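Local coordinates for periplasmic branched-chain amino acid-binding protein (PDB 3I09), which probably captures branched-chain amino acids or related small acids in the periplasm for an ABC transporter, and here holds acetoacetic acid, at residues L72-G77 with V97-G102; Q192-Q197 with K222-A227. One frame throughout, in Å; residues are numbered along the deposited sequence. Where two conformers were deposited one is given.

Interaction 1 of 2, residues L72-G77 with V97-G102; sequences LDLLVG and VYINIG. With AAE (acetoacetic acid), chain C.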
ATOM      1  N   LEU A  72      15.137 -18.108  -6.150  1.00 12.51           N
ATOM      2  CA  LEU A  72      13.886 -17.429  -5.857  1.00 11.56           C
ATOM      3  C   LEU A  72      12.839 -17.676  -6.913  1.00 11.81           C
ATOM      4  O   LEU A  72      13.133 -17.621  -8.114  1.00 13.16           O
ATOM      5  CB  LEU A  72      14.110 -15.936  -5.733  1.00 11.79           C
ATOM      6  CG  LEU A  72      13.011 -15.193  -4.988  1.00 14.14           C
ATOM      7  CD1 LEU A  72      13.158 -15.442  -3.460  1.00 16.41           C
ATOM      8  CD2 LEU A  72      13.129 -13.719  -5.236  1.00 16.61           C
ATOM      9  N   ASP A  73      11.626 -17.985  -6.451  1.00 12.30           N
ATOM     10  CA  ASP A  73      10.468 -18.166  -7.332  1.00 12.04           C
ATOM     11  C   ASP A  73       9.464 -16.990  -7.296  1.00 12.61           C
ATOM     12  O   ASP A  73       8.891 -16.600  -8.336  1.00 13.06           O
ATOM     13  CB  ASP A  73       9.796 -19.452  -6.949  1.00 11.28           C
ATOM     14  CG  ASP A  73      10.629 -20.640  -7.303  1.00 12.54           C
ATOM     15  OD1 ASP A  73      10.890 -20.807  -8.534  1.00 14.72           O
ATOM     16  OD2 ASP A  73      11.087 -21.338  -6.357  1.00 11.23           O
ATOM     17  N   LEU A  74       9.244 -16.440  -6.107  1.00 11.80           N
ATOM     18  CA  LEU A  74       8.409 -15.232  -5.927  1.00 11.25           C
ATOM     19  C   LEU A  74       9.163 -14.203  -5.089  1.00 11.85           C
ATOM     20  O   LEU A  74       9.689 -14.537  -4.016  1.00 11.19           O
ATOM     21  CB  LEU A  74       7.105 -15.561  -5.191  1.00 11.48           C
ATOM     22  CG  LEU A  74       6.244 -14.376  -4.710  1.00 11.31           C
ATOM     23  CD1 LEU A  74       5.691 -13.561  -5.901  1.00 11.73           C
ATOM     24  CD2 LEU A  74       5.091 -14.828  -3.769  1.00 10.57           C
ATOM     25  N   LEU A  75       9.158 -12.962  -5.569  1.00 11.94           N
ATOM     26  CA  LEU A  75       9.567 -11.794  -4.790  1.00 11.96           C
ATOM     27  C   LEU A  75       8.332 -11.019  -4.370  1.00 11.77           C
ATOM     28  O   LEU A  75       7.522 -10.556  -5.213  1.00 11.75           O
ATOM     29  CB  LEU A  75      10.528 -10.910  -5.569  1.00 11.18           C
ATOM     30  CG  LEU A  75      11.025  -9.657  -4.859  1.00 11.91           C
ATOM     31  CD1 LEU A  75      11.834 -10.041  -3.597  1.00 11.37           C
ATOM     32  CD2 LEU A  75      11.839  -8.729  -5.834  1.00 12.32           C
ATOM     33  N   VAL A  76       8.159 -10.902  -3.059  1.00 11.44           N
ATOM     34  CA  VAL A  76       7.102 -10.094  -2.474  1.00 11.12           C
ATOM     35  C   VAL A  76       7.724  -8.785  -2.043  1.00 12.57           C
ATOM     36  O   VAL A  76       8.603  -8.772  -1.184  1.00 12.30           O
ATOM     37  CB  VAL A  76       6.416 -10.739  -1.266  1.00 11.86           C
ATOM     38  CG1 VAL A  76       5.275  -9.805  -0.727  1.00 10.83           C
ATOM     39  CG2 VAL A  76       5.842 -12.135  -1.673  1.00 12.02           C
ATOM     40  N   GLY A  77       7.231  -7.697  -2.624  1.00 12.02           N
ATOM     41  CA  GLY A  77       7.723  -6.352  -2.356  1.00 12.94           C
ATOM     42  C   GLY A  77       6.913  -5.729  -1.236  1.00 11.76           C
ATOM     43  O   GLY A  77       5.681  -5.670  -1.281  1.00 11.82           O
ATOM     44  N   VAL A  97       8.599 -13.552 -11.139  1.00 10.82           N
ATOM     45  CA  VAL A  97       7.342 -13.037 -10.624  1.00 11.23           C
ATOM     46  C   VAL A  97       7.527 -12.139  -9.388  1.00 10.69           C
ATOM     47  O   VAL A  97       8.171 -12.521  -8.395  1.00 10.74           O
ATOM     48  CB  VAL A  97       6.345 -14.196 -10.284  1.00 10.64           C
ATOM     49  CG1 VAL A  97       5.001 -13.630  -9.698  1.00 10.48           C
ATOM     50  CG2 VAL A  97       6.112 -15.082 -11.546  1.00 12.85           C
ATOM     51  N   TYR A  98       6.970 -10.940  -9.477  1.00 10.63           N
ATOM     52  CA  TYR A  98       7.134  -9.912  -8.484  1.00 10.97           C
ATOM     53  C   TYR A  98       5.745  -9.370  -8.096  1.00 10.66           C
ATOM     54  O   TYR A  98       5.037  -8.767  -8.934  1.00 10.52           O
ATOM     55  CB  TYR A  98       8.015  -8.797  -9.045  1.00 11.07           C
ATOM     56  CG  TYR A  98       8.163  -7.555  -8.159  1.00  9.64           C
ATOM     57  CD1 TYR A  98       8.469  -7.645  -6.800  1.00  9.70           C
ATOM     58  CD2 TYR A  98       8.042  -6.288  -8.712  1.00 12.66           C
ATOM     59  CE1 TYR A  98       8.637  -6.503  -6.025  1.00 11.56           C
ATOM     60  CE2 TYR A  98       8.197  -5.146  -7.960  1.00 13.21           C
ATOM     61  CZ  TYR A  98       8.489  -5.249  -6.622  1.00 13.06           C
ATOM     62  OH  TYR A  98       8.615  -4.099  -5.900  1.00 15.03           O
ATOM     63  N   ILE A  99       5.379  -9.558  -6.830  1.00 10.07           N
ATOM     64  CA  ILE A  99       4.133  -9.026  -6.343  1.00  9.98           C
ATOM     65  C   ILE A  99       4.439  -7.990  -5.284  1.00 10.86           C
ATOM     66  O   ILE A  99       5.071  -8.280  -4.256  1.00 10.67           O
ATOM     67  CB  ILE A  99       3.235 -10.117  -5.777  1.00 11.37           C
ATOM     68  CG1 ILE A  99       2.990 -11.165  -6.848  1.00 12.21           C
ATOM     69  CG2 ILE A  99       1.909  -9.491  -5.318  1.00  9.95           C
ATOM     70  CD1 ILE A  99       2.131 -12.346  -6.362  1.00 12.74           C
ATOM     71  N   ASN A 100       4.057  -6.753  -5.561  1.00 10.88           N
ATOM     72  CA  ASN A 100       4.247  -5.673  -4.603  1.00 10.52           C
ATOM     73  C   ASN A 100       2.975  -5.339  -3.829  1.00 10.18           C
ATOM     74  O   ASN A 100       1.911  -5.114  -4.423  1.00 11.04           O
ATOM     75  CB  ASN A 100       4.775  -4.418  -5.251  1.00 11.53           C
ATOM     76  CG  ASN A 100       5.207  -3.406  -4.190  1.00 11.75           C
ATOM     77  OD1 ASN A 100       4.361  -2.800  -3.549  1.00 13.46           O
ATOM     78  ND2 ASN A 100       6.525  -3.298  -3.948  1.00 14.46           N
ATOM     79  N   ILE A 101       3.090  -5.364  -2.494  1.00 10.48           N
ATOM     80  CA  ILE A 101       1.974  -5.019  -1.618  1.00 10.64           C
ATOM     81  C   ILE A 101       2.157  -3.649  -0.945  1.00 11.28           C
ATOM     82  O   ILE A 101       1.269  -2.779  -0.995  1.00 11.19           O
ATOM     83  CB  ILE A 101       1.791  -6.078  -0.489  1.00 11.94           C
ATOM     84  CG1 ILE A 101       1.151  -7.370  -1.033  1.00 14.75           C
ATOM     85  CG2 ILE A 101       0.905  -5.530   0.627  1.00 11.80           C
ATOM     86  CD1 ILE A 101       1.919  -8.060  -2.027  1.00 18.72           C
ATOM     87  N   GLY A 102       3.298  -3.452  -0.285  1.00 10.90           N
ATOM     88  CA  GLY A 102       3.408  -2.335   0.631  1.00 11.17           C
ATOM     89  C   GLY A 102       3.562  -0.960   0.003  1.00 11.70           C
ATOM     90  O   GLY A 102       3.230   0.041   0.648  1.00 12.38           O
TER
HETATM   91  O1  AAE C 501       4.965   3.552  -1.401  1.00 12.11           O
HETATM   92  C2  AAE C 501       5.425   4.016  -0.342  1.00 12.90           C
HETATM   93  O3  AAE C 501       6.602   4.426  -0.245  1.00 10.60           O
HETATM   94  C4  AAE C 501       4.495   4.139   0.853  1.00 12.11           C
HETATM   95  C5  AAE C 501       4.568   2.922   1.732  1.00 16.14           C
HETATM   96  O8  AAE C 501       5.139   1.873   1.351  1.00 11.84           O
HETATM   97  C9  AAE C 501       3.776   3.005   3.004  1.00 12.93           C
HETATM   98  O   HOH W   1       9.368 -16.345 -10.867  1.00 14.42           O
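Leu75 is bonded through both its backbone polar atoms to strand 97-100. Its N donates to Val97 O at 3.0 Å, almost straight at 178°. Its O accepts from Ile99 N at 2.9 Å. Gly77 N donates to Ile99 O at 2.8 Å. The ladder is parallel. Gly77 O extends it beyond the strand: Ile101 N donates to it at 2.9 Å, and Gly102 N adds a weak bond. At the other end a water joins Asp73 O, to which it donates, with Val97 N, from which it accepts. Tyr98 holds CG anti to its backbone N (chi1 174°), which lays its ring beside the Leu75 side chain, with Leu75 CD2 3.7 Å from Tyr98 CD1. The ring continues to Gly77, where Tyr98 CE1 lies 3.8 Å from Gly77 CA and Asn100 ND2 packs against the same CA. Tyr98 OH accepts from Asn100 ND2 at 3.0 Å and also bonds Ala84 O. Asn100 OD1 is satisfied by Ala103 N. On the other face Leu74 CD1 meets Ile99 CG1 at 3.7 Å. The pair belongs to a right-handed beta-alpha-beta crossover. Helix 81-94 covers Tyr98, helix 56-69 covers Leu75, helix 278-297 touches Leu74 and Ile101, and strand 5-11 flanks strand 72-77.

Interaction 2 of 2, residues Q192-Q197 with K222-A227; sequences QSSKAQ and KTMKLA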
ATOM      1  N   GLN A 192       0.982  26.833   6.040  1.00 20.42           N
ATOM      2  CA  GLN A 192       0.028  27.707   6.707  1.00 21.90           C
ATOM      3  C   GLN A 192      -0.040  29.077   6.021  1.00 21.38           C
ATOM      4  O   GLN A 192      -1.122  29.633   5.853  1.00 23.20           O
ATOM      5  CB  GLN A 192       0.398  27.878   8.169  1.00 21.92           C
ATOM      6  CG  GLN A 192      -0.478  28.848   8.896  1.00 24.69           C
ATOM      7  CD  GLN A 192      -0.308  28.739  10.359  1.00 25.16           C
ATOM      8  OE1 GLN A 192       0.732  29.098  10.891  1.00 27.80           O
ATOM      9  NE2 GLN A 192      -1.332  28.258  11.036  1.00 26.64           N
ATOM     10  N   SER A 193       1.111  29.596   5.599  1.00 20.94           N
ATOM     11  CA  SER A 193       1.164  30.890   4.924  0.50 20.18           C
ATOM     12  C   SER A 193       0.482  30.869   3.551  1.00 20.11           C
ATOM     13  O   SER A 193       0.119  31.918   3.014  1.00 19.04           O
ATOM     14  CB  SER A 193       2.618  31.353   4.790  0.50 20.60           C
ATOM     15  OG  SER A 193       3.196  31.534   6.070  0.50 20.96           O
ATOM     16  N   SER A 194       0.296  29.685   2.979  1.00 18.98           N
ATOM     17  CA  SER A 194      -0.339  29.584   1.657  1.00 19.11           C
ATOM     18  C   SER A 194      -1.834  29.938   1.664  1.00 18.13           C
ATOM     19  O   SER A 194      -2.399  30.192   0.621  1.00 18.77           O
ATOM     20  CB  SER A 194      -0.205  28.167   1.097  1.00 18.83           C
ATOM     21  OG  SER A 194      -1.184  27.314   1.663  1.00 17.83           O
ATOM     22  N   LYS A 195      -2.461  29.880   2.833  1.00 18.26           N
ATOM     23  CA  LYS A 195      -3.916  30.066   2.996  1.00 18.12           C
ATOM     24  C   LYS A 195      -4.830  29.039   2.293  1.00 17.60           C
ATOM     25  O   LYS A 195      -6.027  29.234   2.229  1.00 17.84           O
ATOM     26  CB  LYS A 195      -4.324  31.489   2.611  1.00 19.46           C
ATOM     27  CG  LYS A 195      -3.513  32.577   3.335  1.00 20.18           C
ATOM     28  N   ALA A 196      -4.282  27.921   1.834  1.00 14.17           N
ATOM     29  CA  ALA A 196      -5.099  26.823   1.316  1.00 14.26           C
ATOM     30  C   ALA A 196      -6.070  26.313   2.382  1.00 12.01           C
ATOM     31  O   ALA A 196      -5.750  26.376   3.567  1.00 12.27           O
ATOM     32  CB  ALA A 196      -4.175  25.685   0.846  1.00 12.38           C
ATOM     33  N   GLN A 197      -7.211  25.763   1.941  1.00 11.94           N
ATOM     34  CA  GLN A 197      -8.212  25.123   2.805  1.00 12.10           C
ATOM     35  C   GLN A 197      -7.744  23.751   3.304  1.00 12.23           C
ATOM     36  O   GLN A 197      -7.980  23.373   4.450  1.00 13.04           O
ATOM     37  CB  GLN A 197      -9.537  24.921   2.046  1.00 12.13           C
ATOM     38  CG  GLN A 197     -10.300  26.189   1.753  1.00 13.51           C
ATOM     39  CD  GLN A 197     -11.408  26.008   0.727  1.00 15.36           C
ATOM     40  OE1 GLN A 197     -11.191  25.415  -0.319  1.00 16.93           O
ATOM     41  NE2 GLN A 197     -12.617  26.536   1.025  1.00 15.77           N
ATOM     42  N   LYS A 222      -6.250  24.620  13.210  1.00 25.25           N
ATOM     43  CA  LYS A 222      -7.211  25.704  13.456  1.00 26.49           C
ATOM     44  C   LYS A 222      -7.647  26.370  12.151  1.00 26.42           C
ATOM     45  O   LYS A 222      -8.765  26.876  12.066  1.00 27.92           O
ATOM     46  CB  LYS A 222      -6.589  26.774  14.342  1.00 27.14           C
ATOM     47  CG  LYS A 222      -6.299  26.325  15.768  1.00 29.65           C
ATOM     48  CD  LYS A 222      -5.366  27.331  16.422  1.00 32.66           C
ATOM     49  CE  LYS A 222      -5.093  27.039  17.886  1.00 35.47           C
ATOM     50  NZ  LYS A 222      -3.802  27.702  18.314  1.00 37.29           N
ATOM     51  N   THR A 223      -6.762  26.399  11.158  1.00 25.14           N
ATOM     52  CA  THR A 223      -7.034  27.146   9.938  1.00 25.07           C
ATOM     53  C   THR A 223      -7.045  26.309   8.655  1.00 23.68           C
ATOM     54  O   THR A 223      -7.501  26.795   7.622  1.00 22.75           O
ATOM     55  CB  THR A 223      -6.046  28.311   9.766  1.00 24.86           C
ATOM     56  OG1 THR A 223      -4.717  27.810   9.539  1.00 26.66           O
ATOM     57  CG2 THR A 223      -6.052  29.197  10.977  1.00 25.49           C
HETATM   58  N   MSE A 224      -6.578  25.064   8.724  1.00 21.38           N
HETATM   59  CA  MSE A 224      -6.553  24.166   7.558  1.00 20.63           C
HETATM   60  C   MSE A 224      -7.113  22.791   7.994  1.00 18.17           C
HETATM   61  O   MSE A 224      -6.941  22.381   9.144  1.00 18.75           O
HETATM   62  CB  MSE A 224      -5.109  23.964   7.012  1.00 20.12           C
HETATM   63  CG  MSE A 224      -4.247  25.213   6.722  1.00 23.02           C
HETATM   64 SE   MSE A 224      -2.510  24.625   6.207  0.75 22.56          SE
HETATM   65  CE  MSE A 224      -2.761  24.468   4.255  1.00 19.89           C
ATOM     66  N   LYS A 225      -7.805  22.110   7.094  1.00 16.73           N
ATOM     67  CA  LYS A 225      -8.141  20.720   7.285  1.00 15.64           C
ATOM     68  C   LYS A 225      -7.015  19.815   6.719  1.00 15.97           C
ATOM     69  O   LYS A 225      -6.485  20.089   5.645  1.00 13.63           O
ATOM     70  CB  LYS A 225      -9.468  20.385   6.607  1.00 17.33           C
ATOM     71  CG  LYS A 225     -10.710  20.823   7.385  1.00 20.73           C
ATOM     72  CD  LYS A 225     -11.937  19.985   6.989  1.00 24.00           C
ATOM     73  CE  LYS A 225     -13.203  20.303   7.828  1.00 26.13           C
ATOM     74  NZ  LYS A 225     -14.310  19.296   7.536  1.00 22.69           N
ATOM     75  N   LEU A 226      -6.662  18.759   7.440  1.00 13.46           N
ATOM     76  CA  LEU A 226      -5.661  17.812   6.943  1.00 14.44           C
ATOM     77  C   LEU A 226      -6.340  16.772   6.070  1.00 14.20           C
ATOM     78  O   LEU A 226      -7.407  16.311   6.411  1.00 14.77           O
ATOM     79  CB  LEU A 226      -4.946  17.107   8.094  1.00 12.98           C
ATOM     80  CG  LEU A 226      -4.337  17.990   9.180  1.00 17.59           C
ATOM     81  CD1 LEU A 226      -3.687  17.132  10.290  1.00 18.88           C
ATOM     82  CD2 LEU A 226      -3.346  18.964   8.598  1.00 17.45           C
ATOM     83  N   ALA A 227      -5.742  16.459   4.925  1.00 13.34           N
ATOM     84  CA  ALA A 227      -6.163  15.325   4.125  1.00 13.27           C
ATOM     85  C   ALA A 227      -5.028  14.306   4.232  1.00 13.63           C
ATOM     86  O   ALA A 227      -3.946  14.485   3.672  1.00 13.86           O
ATOM     87  CB  ALA A 227      -6.427  15.727   2.695  1.00 13.09           C
TER
HETATM   88  O   HOH W   2      -3.872  28.900   7.109  1.00 30.62           O
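Met224, a selenomethionine, sets its CG anti to its own carbonyl carbon (chi1 -51°) and then bends at chi3 (90°). The bend brings Met224 CE against Ala196, 3.9 Å from Ala196 CB and 3.6 Å from Ala196 O. Met224 SE lies 4.0 Å from Gln192 CA, beside helix 185-193, and CE reaches Ala196 beyond it. One direct hydrogen bond joins the backbones: Lys225 N donates to Gln197 O at 2.9 Å. Met224 CA adds a CA-H...O contact to the same oxygen. Thr223 OG1 meets the helix through a water. The water oxygen is 2.8 Å from Thr223 OG1, and the water donates to Gln192 O at 3.1 Å. The side chains of Gln192 and Thr223 lie roughly perpendicular, with Gln192 NE2 3.7 Å from Thr223 OG1. Ser194 OG accepts from Ala196 N at 3.2 Å, forming an ST turn, and also bonds Ala191 O. The turn lies between helix 185-193 and strand 198-202. The chemistry is mixed. The contact combines a buried selenomethionine side chain with one direct backbone bond and one water bridge. Gln197 O is gripped by Lys225 N, while Gln192 O and Thr223 OG1 share the water.

In the fold
The two contacts lie in different lobes of a type I periplasmic binding protein, on opposite sides of the chain's centre. Their centres are about 39 Å apart, their nearest atoms about 16 Å, and they do not touch. Interaction 1 is buried in the sheet of the first lobe and runs up to the ligand: Gly102 O lies 2.7 Å from O8 of acetoacetic acid and also bonds Tyr122 OH. Ser81, at the start of helix 81-94 between its strands, bonds the ligand too. Interaction 2 is partly buried at the far end of the second lobe, where strand 225-228 edges a parallel sheet. That lobe contributes Tyr150 to the pocket, but residues 192-197 and 222-227 do not line it.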